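D-hydantoinase (Ralstonia pickettii, PDB 1NFG) probably catalyses the stereospecific hydrolysis of the cyclic amide bond of D-hydantoin derivatives, using two zinc ions per subunit. Local coordinates at residues K371-F376 / L450-Y455; A231-V236 / V255-E260. One frame throughout, in Å; residues are numbered along the deposited sequence.

Interaction 1 (K371-F376 / L450-Y455); sequences KVFGMF and LKRRKY
Gly374 and Arg453 bring their backbones together, CA to CA 4.3 Å, where the turn after helix 358-372 meets the extended C-terminal segment 450-455 at 94° between end-to-end directions. The turn is a Schellman motif with Gly374 as its C-prime residue, and the positive phi of this position suits glycine. The carbonyl oxygen Gly374 O, directed at the tail, takes the amide Arg453 N on a lone pair at 2.9 Å, almost straight at 173°.

The two arginines reach back to carbonyls of the turn. Arg453, with a chain bent at its third torsion (chi3 -53°), lays one guanidinium face over Gly374 O and offers an edge to Phe376 O. Arg453 NH2 donates a hydrogen bond to Phe376 O at 2.7 Å, from above the carbonyl plane, while NH1 adds a weak bond; arginine suits the place because two of its nitrogens can reach the one carbonyl oxygen. NH1 also gives a weak bond to a water that donates to Lys371 O, near the end of the helix.

Arg452 turns its guanidinium edge to Phe373 O, which Arg452 NH1 approaches to about 3.0 Å, though the position of NH1 is less certain. The NH2 of the same group bonds to Tyr121 O, so the buried charge links the turn to strand 118-124. The aliphatic stem of Arg452 runs alongside flexible, unbranched Met375, pointing the same way, with CG to CG 3.8 Å. Beyond the stem Leu450 crosses Met375 at about a right angle, Leu450 CD1 lying 4.1 Å from Met375 SD.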
ATOM      1  N   LYS A 371      -5.396  -7.263 -29.660  1.00 21.20           N
ATOM      2  CA  LYS A 371      -4.854  -5.915 -29.651  1.00 21.06           C
ATOM      3  C   LYS A 371      -3.415  -5.903 -29.160  1.00 21.37           C
ATOM      4  O   LYS A 371      -2.524  -5.405 -29.846  1.00 22.41           O
ATOM      5  CB  LYS A 371      -5.689  -5.001 -28.755  1.00 21.68           C
ATOM      6  CG  LYS A 371      -7.010  -4.562 -29.343  1.00 22.64           C
ATOM      7  CD  LYS A 371      -7.743  -3.659 -28.372  1.00 23.28           C
ATOM      8  CE  LYS A 371      -9.012  -3.090 -28.980  1.00 24.43           C
ATOM      9  NZ  LYS A 371      -9.761  -2.277 -27.984  1.00 24.00           N
ATOM     10  N   VAL A 372      -3.189  -6.456 -27.975  1.00 19.97           N
ATOM     11  CA  VAL A 372      -1.853  -6.474 -27.396  1.00 19.76           C
ATOM     12  C   VAL A 372      -0.806  -7.139 -28.282  1.00 20.25           C
ATOM     13  O   VAL A 372       0.242  -6.557 -28.548  1.00 19.74           O
ATOM     14  CB  VAL A 372      -1.856  -7.174 -26.016  1.00 19.61           C
ATOM     15  CG1 VAL A 372      -0.438  -7.265 -25.458  1.00 15.51           C
ATOM     16  CG2 VAL A 372      -2.757  -6.404 -25.062  1.00 18.17           C
ATOM     17  N   PHE A 373      -1.098  -8.344 -28.759  1.00 20.50           N
ATOM     18  CA  PHE A 373      -0.141  -9.071 -29.578  1.00 20.60           C
ATOM     19  C   PHE A 373      -0.146  -8.819 -31.092  1.00 20.82           C
ATOM     20  O   PHE A 373       0.213  -9.692 -31.878  1.00 20.27           O
ATOM     21  CB  PHE A 373      -0.267 -10.555 -29.250  1.00 20.78           C
ATOM     22  CG  PHE A 373       0.088 -10.867 -27.825  1.00 22.44           C
ATOM     23  CD1 PHE A 373       1.422 -10.875 -27.414  1.00 22.98           C
ATOM     24  CD2 PHE A 373      -0.907 -11.073 -26.872  1.00 23.57           C
ATOM     25  CE1 PHE A 373       1.765 -11.080 -26.069  1.00 22.64           C
ATOM     26  CE2 PHE A 373      -0.579 -11.278 -25.523  1.00 24.24           C
ATOM     27  CZ  PHE A 373       0.763 -11.281 -25.122  1.00 24.22           C
ATOM     28  N   GLY A 374      -0.537  -7.606 -31.473  1.00 21.73           N
ATOM     29  CA  GLY A 374      -0.547  -7.173 -32.865  1.00 21.75           C
ATOM     30  C   GLY A 374      -1.258  -7.972 -33.938  1.00 22.40           C
ATOM     31  O   GLY A 374      -0.671  -8.256 -34.979  1.00 22.91           O
ATOM     32  N   MET A 375      -2.519  -8.317 -33.704  1.00 23.02           N
ATOM     33  CA  MET A 375      -3.302  -9.076 -34.673  1.00 23.20           C
ATOM     34  C   MET A 375      -4.647  -8.391 -34.897  1.00 24.21           C
ATOM     35  O   MET A 375      -5.524  -8.932 -35.575  1.00 25.24           O
ATOM     36  CB  MET A 375      -3.554 -10.490 -34.160  1.00 23.80           C
ATOM     37  CG  MET A 375      -2.304 -11.260 -33.817  1.00 24.81           C
ATOM     38  SD  MET A 375      -2.714 -12.921 -33.277  1.00 27.96           S
ATOM     39  CE  MET A 375      -3.175 -12.624 -31.572  1.00 27.20           C
ATOM     40  N   PHE A 376      -4.795  -7.204 -34.317  1.00 23.29           N
ATOM     41  CA  PHE A 376      -6.027  -6.422 -34.399  1.00 21.84           C
ATOM     42  C   PHE A 376      -5.871  -5.346 -35.463  1.00 21.94           C
ATOM     43  O   PHE A 376      -4.821  -4.719 -35.558  1.00 23.14           O
ATOM     44  CB  PHE A 376      -6.302  -5.803 -33.016  1.00 20.71           C
ATOM     45  CG  PHE A 376      -7.497  -4.895 -32.960  1.00 16.37           C
ATOM     46  CD1 PHE A 376      -7.378  -3.544 -33.267  1.00 16.40           C
ATOM     47  CD2 PHE A 376      -8.746  -5.390 -32.585  1.00 15.71           C
ATOM     48  CE1 PHE A 376      -8.498  -2.688 -33.201  1.00 15.44           C
ATOM     49  CE2 PHE A 376      -9.864  -4.549 -32.517  1.00 14.06           C
ATOM     50  CZ  PHE A 376      -9.735  -3.196 -32.826  1.00 13.13           C
ATOM     51  N   LEU A 450       0.661 -16.480 -38.620  1.00 26.67           N
ATOM     52  CA  LEU A 450       0.346 -15.058 -38.601  1.00 26.40           C
ATOM     53  C   LEU A 450       1.548 -14.197 -38.271  1.00 27.58           C
ATOM     54  O   LEU A 450       2.134 -14.328 -37.196  1.00 27.88           O
ATOM     55  CB  LEU A 450      -0.740 -14.779 -37.566  1.00 26.98           C
ATOM     56  CG  LEU A 450      -2.137 -15.313 -37.854  1.00 28.34           C
ATOM     57  CD1 LEU A 450      -2.928 -15.440 -36.566  1.00 29.89           C
ATOM     58  CD2 LEU A 450      -2.828 -14.377 -38.832  1.00 30.83           C
ATOM     59  N   LYS A 451       1.929 -13.325 -39.195  1.00 28.14           N
ATOM     60  CA  LYS A 451       3.038 -12.422 -38.930  1.00 29.15           C
ATOM     61  C   LYS A 451       2.403 -11.333 -38.083  1.00 29.67           C
ATOM     62  O   LYS A 451       1.663 -10.488 -38.593  1.00 31.04           O
ATOM     63  CB  LYS A 451       3.592 -11.821 -40.223  1.00 29.61           C
ATOM     64  CG  LYS A 451       4.360 -12.804 -41.090  1.00 32.79           C
ATOM     65  CD  LYS A 451       4.879 -12.145 -42.373  1.00 34.48           C
ATOM     66  CE  LYS A 451       5.795 -10.960 -42.081  1.00 35.07           C
ATOM     67  NZ  LYS A 451       6.223 -10.257 -43.328  1.00 35.95           N
ATOM     68  N   ARG A 452       2.672 -11.369 -36.783  1.00 29.45           N
ATOM     69  CA  ARG A 452       2.104 -10.395 -35.860  1.00 26.64           C
ATOM     70  C   ARG A 452       2.844  -9.065 -35.904  1.00 26.63           C
ATOM     71  O   ARG A 452       4.024  -9.004 -36.240  1.00 24.47           O
ATOM     72  CB  ARG A 452       2.074 -10.999 -34.450  1.00 23.90           C
ATOM     73  CG  ARG A 452       1.294 -12.308 -34.436  1.00 21.16           C
ATOM     74  CD  ARG A 452       1.234 -13.015 -33.102  1.00 21.97           C
ATOM     75  NE  ARG A 452       2.553 -13.291 -32.543  1.00 23.90           N
ATOM     76  CZ  ARG A 452       3.218 -12.444 -31.766  1.00 24.37           C
ATOM     77  NH1 ARG A 452       2.674 -11.275 -31.462  1.00 24.13           N
ATOM     78  NH2 ARG A 452       4.423 -12.757 -31.302  1.00 22.80           N
ATOM     79  N   ARG A 453       2.123  -7.998 -35.580  1.00 29.86           N
ATOM     80  CA  ARG A 453       2.659  -6.646 -35.606  1.00 32.87           C
ATOM     81  C   ARG A 453       3.527  -6.322 -34.395  1.00 35.61           C
ATOM     82  O   ARG A 453       3.437  -6.978 -33.361  1.00 35.58           O
ATOM     83  CB  ARG A 453       1.502  -5.658 -35.710  1.00 33.45           C
ATOM     84  CG  ARG A 453       1.780  -4.467 -36.602  1.00 36.55           C
ATOM     85  CD  ARG A 453       0.531  -3.621 -36.802  1.00 38.77           C
ATOM     86  NE  ARG A 453      -0.591  -4.429 -37.266  1.00 41.44           N
ATOM     87  CZ  ARG A 453      -1.709  -4.625 -36.571  1.00 43.36           C
ATOM     88  NH1 ARG A 453      -1.857  -4.065 -35.375  1.00 43.89           N
ATOM     89  NH2 ARG A 453      -2.674  -5.396 -37.062  1.00 43.30           N
ATOM     90  N   LYS A 454       4.359  -5.295 -34.537  1.00 39.61           N
ATOM     91  CA  LYS A 454       5.273  -4.866 -33.483  1.00 44.76           C
ATOM     92  C   LYS A 454       4.648  -4.156 -32.284  1.00 48.58           C
ATOM     93  O   LYS A 454       3.527  -4.445 -31.866  1.00 48.34           O
ATOM     94  CB  LYS A 454       6.342  -3.934 -34.064  1.00 44.45           C
ATOM     95  CG  LYS A 454       7.368  -4.582 -34.968  1.00 46.60           C
ATOM     96  CD  LYS A 454       8.404  -3.552 -35.409  1.00 46.69           C
ATOM     97  CE  LYS A 454       9.395  -4.144 -36.395  1.00 48.99           C
ATOM     98  NZ  LYS A 454      10.349  -3.115 -36.885  1.00 49.49           N
ATOM     99  N   TYR A 455       5.438  -3.219 -31.757  1.00 54.73           N
ATOM    100  CA  TYR A 455       5.141  -2.356 -30.610  1.00 57.49           C
ATOM    101  C   TYR A 455       3.950  -2.757 -29.767  1.00 57.84           C
ATOM    102  O   TYR A 455       2.883  -2.138 -29.835  1.00 55.88           O
ATOM    103  CB  TYR A 455       4.970  -0.906 -31.080  1.00 60.81           C
ATOM    104  CG  TYR A 455       5.192   0.125 -29.999  1.00 64.54           C
ATOM    105  CD1 TYR A 455       4.339   0.210 -28.895  1.00 66.54           C
ATOM    106  CD2 TYR A 455       6.268   1.012 -30.072  1.00 66.63           C
ATOM    107  CE1 TYR A 455       4.555   1.156 -27.885  1.00 68.01           C
ATOM    108  CE2 TYR A 455       6.494   1.962 -29.072  1.00 67.76           C
ATOM    109  CZ  TYR A 455       5.636   2.028 -27.982  1.00 68.86           C
ATOM    110  OH  TYR A 455       5.862   2.961 -26.991  1.00 70.21           O
TER
HETATM  111  O   HOH W   1      -2.918  -4.793 -32.817  1.00 32.89           O

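Interaction 2 (A231-V236 / V255-E260); sequences APIYIV and VRALAE
Tyr234 and Glu260 cross at about a right angle, the phenol ring and the carboxylate turned 64° apart. Tyr234 OH donates to Glu260 OE1 at 2.5 Å, meeting it on the anti side and 21° out of the carboxylate plane. The ring is carried there by a first torsion that sets CG opposite the backbone N (chi1 -178°), while Glu260 folds CG between its N and carbonyl carbon and bends again at chi2. The second oxygen, OE2, accepts from His57 ND1 and His237 N, so Glu260 is a second-shell acceptor that holds two zinc ligands, the ring of His57 and the backbone of His237; a carboxylate suits this because OE1 can take the phenol while OE2 takes the two histidine N-H groups. The Leu258 side chain crosses that of Tyr234 at about a right angle, Leu258 CB 3.8 Å from Tyr234 CD2.

These residues belong to neighbouring parallel strands of the TIM barrel, joined by helix 241-253 as a beta-alpha-beta unit. Backbone bonds alternate between the strands, Ile235 N to Leu258 O being 2.8 Å. On the other face Ile233 and Ile235 sit beside Ala257 and Ala259, whose small methyls suit the branched chains packed against Leu223 of helix 212-229.

Just before the strands begin, Pro232 and Arg256 lie side by side, pointing the same way. Pro232 CD rests on one face of the guanidinium, offset toward its rim, 3.1 Å from Arg256 NH2.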
ATOM      1  N   ALA A 231      10.859  -0.154 -20.363  1.00 21.60           N
ATOM      2  CA  ALA A 231      10.271  -0.946 -21.418  1.00 21.27           C
ATOM      3  C   ALA A 231       8.971  -1.594 -20.985  1.00 20.79           C
ATOM      4  O   ALA A 231       8.721  -1.786 -19.797  1.00 21.16           O
ATOM      5  CB  ALA A 231      11.254  -2.029 -21.832  1.00 20.84           C
ATOM      6  N   PRO A 232       8.115  -1.931 -21.954  1.00 20.05           N
ATOM      7  CA  PRO A 232       6.847  -2.575 -21.621  1.00 19.11           C
ATOM      8  C   PRO A 232       7.159  -4.030 -21.307  1.00 18.14           C
ATOM      9  O   PRO A 232       8.089  -4.598 -21.877  1.00 18.89           O
ATOM     10  CB  PRO A 232       6.042  -2.426 -22.905  1.00 19.28           C
ATOM     11  CG  PRO A 232       7.115  -2.492 -23.967  1.00 19.00           C
ATOM     12  CD  PRO A 232       8.181  -1.601 -23.390  1.00 18.08           C
ATOM     13  N   ILE A 233       6.394  -4.630 -20.403  1.00 17.45           N
ATOM     14  CA  ILE A 233       6.611  -6.022 -20.041  1.00 16.03           C
ATOM     15  C   ILE A 233       5.258  -6.678 -19.819  1.00 16.73           C
ATOM     16  O   ILE A 233       4.289  -6.008 -19.457  1.00 17.74           O
ATOM     17  CB  ILE A 233       7.479  -6.137 -18.766  1.00 15.72           C
ATOM     18  CG1 ILE A 233       7.838  -7.594 -18.507  1.00 14.77           C
ATOM     19  CG2 ILE A 233       6.735  -5.570 -17.570  1.00 15.66           C
ATOM     20  CD1 ILE A 233       8.886  -7.772 -17.446  1.00 16.62           C
ATOM     21  N   TYR A 234       5.197  -7.987 -20.040  1.00 15.32           N
ATOM     22  CA  TYR A 234       3.962  -8.734 -19.904  1.00 16.22           C
ATOM     23  C   TYR A 234       4.159  -9.904 -18.947  1.00 18.63           C
ATOM     24  O   TYR A 234       4.941 -10.812 -19.223  1.00 20.85           O
ATOM     25  CB  TYR A 234       3.543  -9.221 -21.293  1.00 16.29           C
ATOM     26  CG  TYR A 234       2.245 -10.000 -21.381  1.00 16.04           C
ATOM     27  CD1 TYR A 234       2.199 -11.356 -21.069  1.00 15.84           C
ATOM     28  CD2 TYR A 234       1.075  -9.391 -21.851  1.00 16.41           C
ATOM     29  CE1 TYR A 234       1.017 -12.096 -21.233  1.00 17.63           C
ATOM     30  CE2 TYR A 234      -0.110 -10.116 -22.022  1.00 14.55           C
ATOM     31  CZ  TYR A 234      -0.130 -11.467 -21.713  1.00 17.39           C
ATOM     32  OH  TYR A 234      -1.282 -12.196 -21.899  1.00 17.28           O
ATOM     33  N   ILE A 235       3.463  -9.883 -17.815  1.00 17.93           N
ATOM     34  CA  ILE A 235       3.602 -10.958 -16.852  1.00 17.94           C
ATOM     35  C   ILE A 235       2.577 -12.041 -17.138  1.00 19.05           C
ATOM     36  O   ILE A 235       1.369 -11.813 -17.032  1.00 19.97           O
ATOM     37  CB  ILE A 235       3.446 -10.449 -15.380  1.00 17.16           C
ATOM     38  CG1 ILE A 235       4.746  -9.812 -14.884  1.00 16.03           C
ATOM     39  CG2 ILE A 235       3.163 -11.625 -14.442  1.00 14.83           C
ATOM     40  CD1 ILE A 235       5.284  -8.715 -15.734  1.00 18.61           C
ATOM     41  N   VAL A 236       3.063 -13.222 -17.510  1.00 18.76           N
ATOM     42  CA  VAL A 236       2.174 -14.338 -17.801  1.00 19.93           C
ATOM     43  C   VAL A 236       1.671 -14.951 -16.502  1.00 19.71           C
ATOM     44  O   VAL A 236       2.301 -14.828 -15.455  1.00 19.90           O
ATOM     45  CB  VAL A 236       2.877 -15.442 -18.651  1.00 20.44           C
ATOM     46  CG1 VAL A 236       3.436 -14.837 -19.925  1.00 19.60           C
ATOM     47  CG2 VAL A 236       3.979 -16.122 -17.844  1.00 19.07           C
ATOM     48  N   VAL A 255       4.981   2.205 -14.847  1.00 22.08           N
ATOM     49  CA  VAL A 255       5.610   1.144 -15.610  1.00 22.74           C
ATOM     50  C   VAL A 255       4.573   0.589 -16.578  1.00 23.70           C
ATOM     51  O   VAL A 255       3.435   0.326 -16.192  1.00 24.59           O
ATOM     52  CB  VAL A 255       6.107  -0.002 -14.682  1.00 22.90           C
ATOM     53  CG1 VAL A 255       6.630  -1.171 -15.514  1.00 20.02           C
ATOM     54  CG2 VAL A 255       7.205   0.512 -13.760  1.00 21.05           C
ATOM     55  N   ARG A 256       4.953   0.428 -17.838  1.00 24.38           N
ATOM     56  CA  ARG A 256       4.024  -0.127 -18.808  1.00 25.49           C
ATOM     57  C   ARG A 256       3.980  -1.620 -18.553  1.00 24.15           C
ATOM     58  O   ARG A 256       4.526  -2.412 -19.317  1.00 25.90           O
ATOM     59  CB  ARG A 256       4.494   0.163 -20.230  1.00 28.79           C
ATOM     60  CG  ARG A 256       4.419   1.637 -20.594  1.00 35.55           C
ATOM     61  CD  ARG A 256       4.996   1.874 -21.973  1.00 43.47           C
ATOM     62  NE  ARG A 256       6.452   1.726 -22.008  1.00 49.09           N
ATOM     63  CZ  ARG A 256       7.159   1.563 -23.125  1.00 52.50           C
ATOM     64  NH1 ARG A 256       6.543   1.516 -24.303  1.00 52.55           N
ATOM     65  NH2 ARG A 256       8.484   1.455 -23.063  1.00 54.57           N
ATOM     66  N   ALA A 257       3.336  -1.994 -17.454  1.00 22.07           N
ATOM     67  CA  ALA A 257       3.225  -3.390 -17.068  1.00 20.20           C
ATOM     68  C   ALA A 257       1.888  -3.963 -17.490  1.00 19.54           C
ATOM     69  O   ALA A 257       0.843  -3.349 -17.263  1.00 20.86           O
ATOM     70  CB  ALA A 257       3.390  -3.523 -15.563  1.00 18.92           C
ATOM     71  N   LEU A 258       1.927  -5.136 -18.112  1.00 17.55           N
ATOM     72  CA  LEU A 258       0.716  -5.808 -18.556  1.00 16.08           C
ATOM     73  C   LEU A 258       0.741  -7.151 -17.878  1.00 15.24           C
ATOM     74  O   LEU A 258       1.808  -7.625 -17.505  1.00 16.98           O
ATOM     75  CB  LEU A 258       0.723  -6.019 -20.070  1.00 15.13           C
ATOM     76  CG  LEU A 258       1.165  -4.838 -20.929  1.00 17.51           C
ATOM     77  CD1 LEU A 258       1.082  -5.224 -22.387  1.00 17.08           C
ATOM     78  CD2 LEU A 258       0.285  -3.628 -20.643  1.00 20.06           C
ATOM     79  N   ALA A 259      -0.424  -7.765 -17.716  1.00 13.42           N
ATOM     80  CA  ALA A 259      -0.494  -9.065 -17.089  1.00 15.02           C
ATOM     81  C   ALA A 259      -1.722  -9.824 -17.573  1.00 16.44           C
ATOM     82  O   ALA A 259      -2.607  -9.254 -18.209  1.00 16.18           O
ATOM     83  CB  ALA A 259      -0.523  -8.915 -15.578  1.00 14.82           C
ATOM     84  N   GLU A 260      -1.765 -11.113 -17.262  1.00 17.74           N
ATOM     85  CA  GLU A 260      -2.868 -11.981 -17.657  1.00 18.83           C
ATOM     86  C   GLU A 260      -3.071 -13.036 -16.575  1.00 18.78           C
ATOM     87  O   GLU A 260      -2.326 -13.078 -15.596  1.00 18.72           O
ATOM     88  CB  GLU A 260      -2.524 -12.693 -18.969  1.00 19.73           C
ATOM     89  CG  GLU A 260      -1.176 -13.436 -18.921  1.00 22.35           C
ATOM     90  CD  GLU A 260      -1.130 -14.681 -19.805  1.00 24.48           C
ATOM     91  OE1 GLU A 260      -1.464 -14.576 -21.006  1.00 25.84           O
ATOM     92  OE2 GLU A 260      -0.754 -15.766 -19.303  1.00 22.30           O
TER
HETATM   93  O   HOH W   2       7.797   0.832 -18.765  1.00 17.02           O

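In the fold
Interaction 2 precedes interaction 1 along the chain, and their centres lie 15 Å apart. They touch directly: the rings of Phe373 and Tyr234 meet edge-to-face, with Phe373 CZ 3.4 Å from Tyr234 CE2, and Val372 CG1 is 4.0 Å from Leu258 CD1. Farther out, Tyr455 OH comes within 3.1 Å of Arg256 NH1, although Tyr455 is poorly ordered. Interaction 2 is the nearer to the metals: Val236 has its side chain about 5 Å from a zinc ion, and that of Glu260 is about 3 Å from the side chain of zinc ligand His57. Interaction 1 stands farther back, the side chain of Phe373 being about 12 Å from a zinc ion.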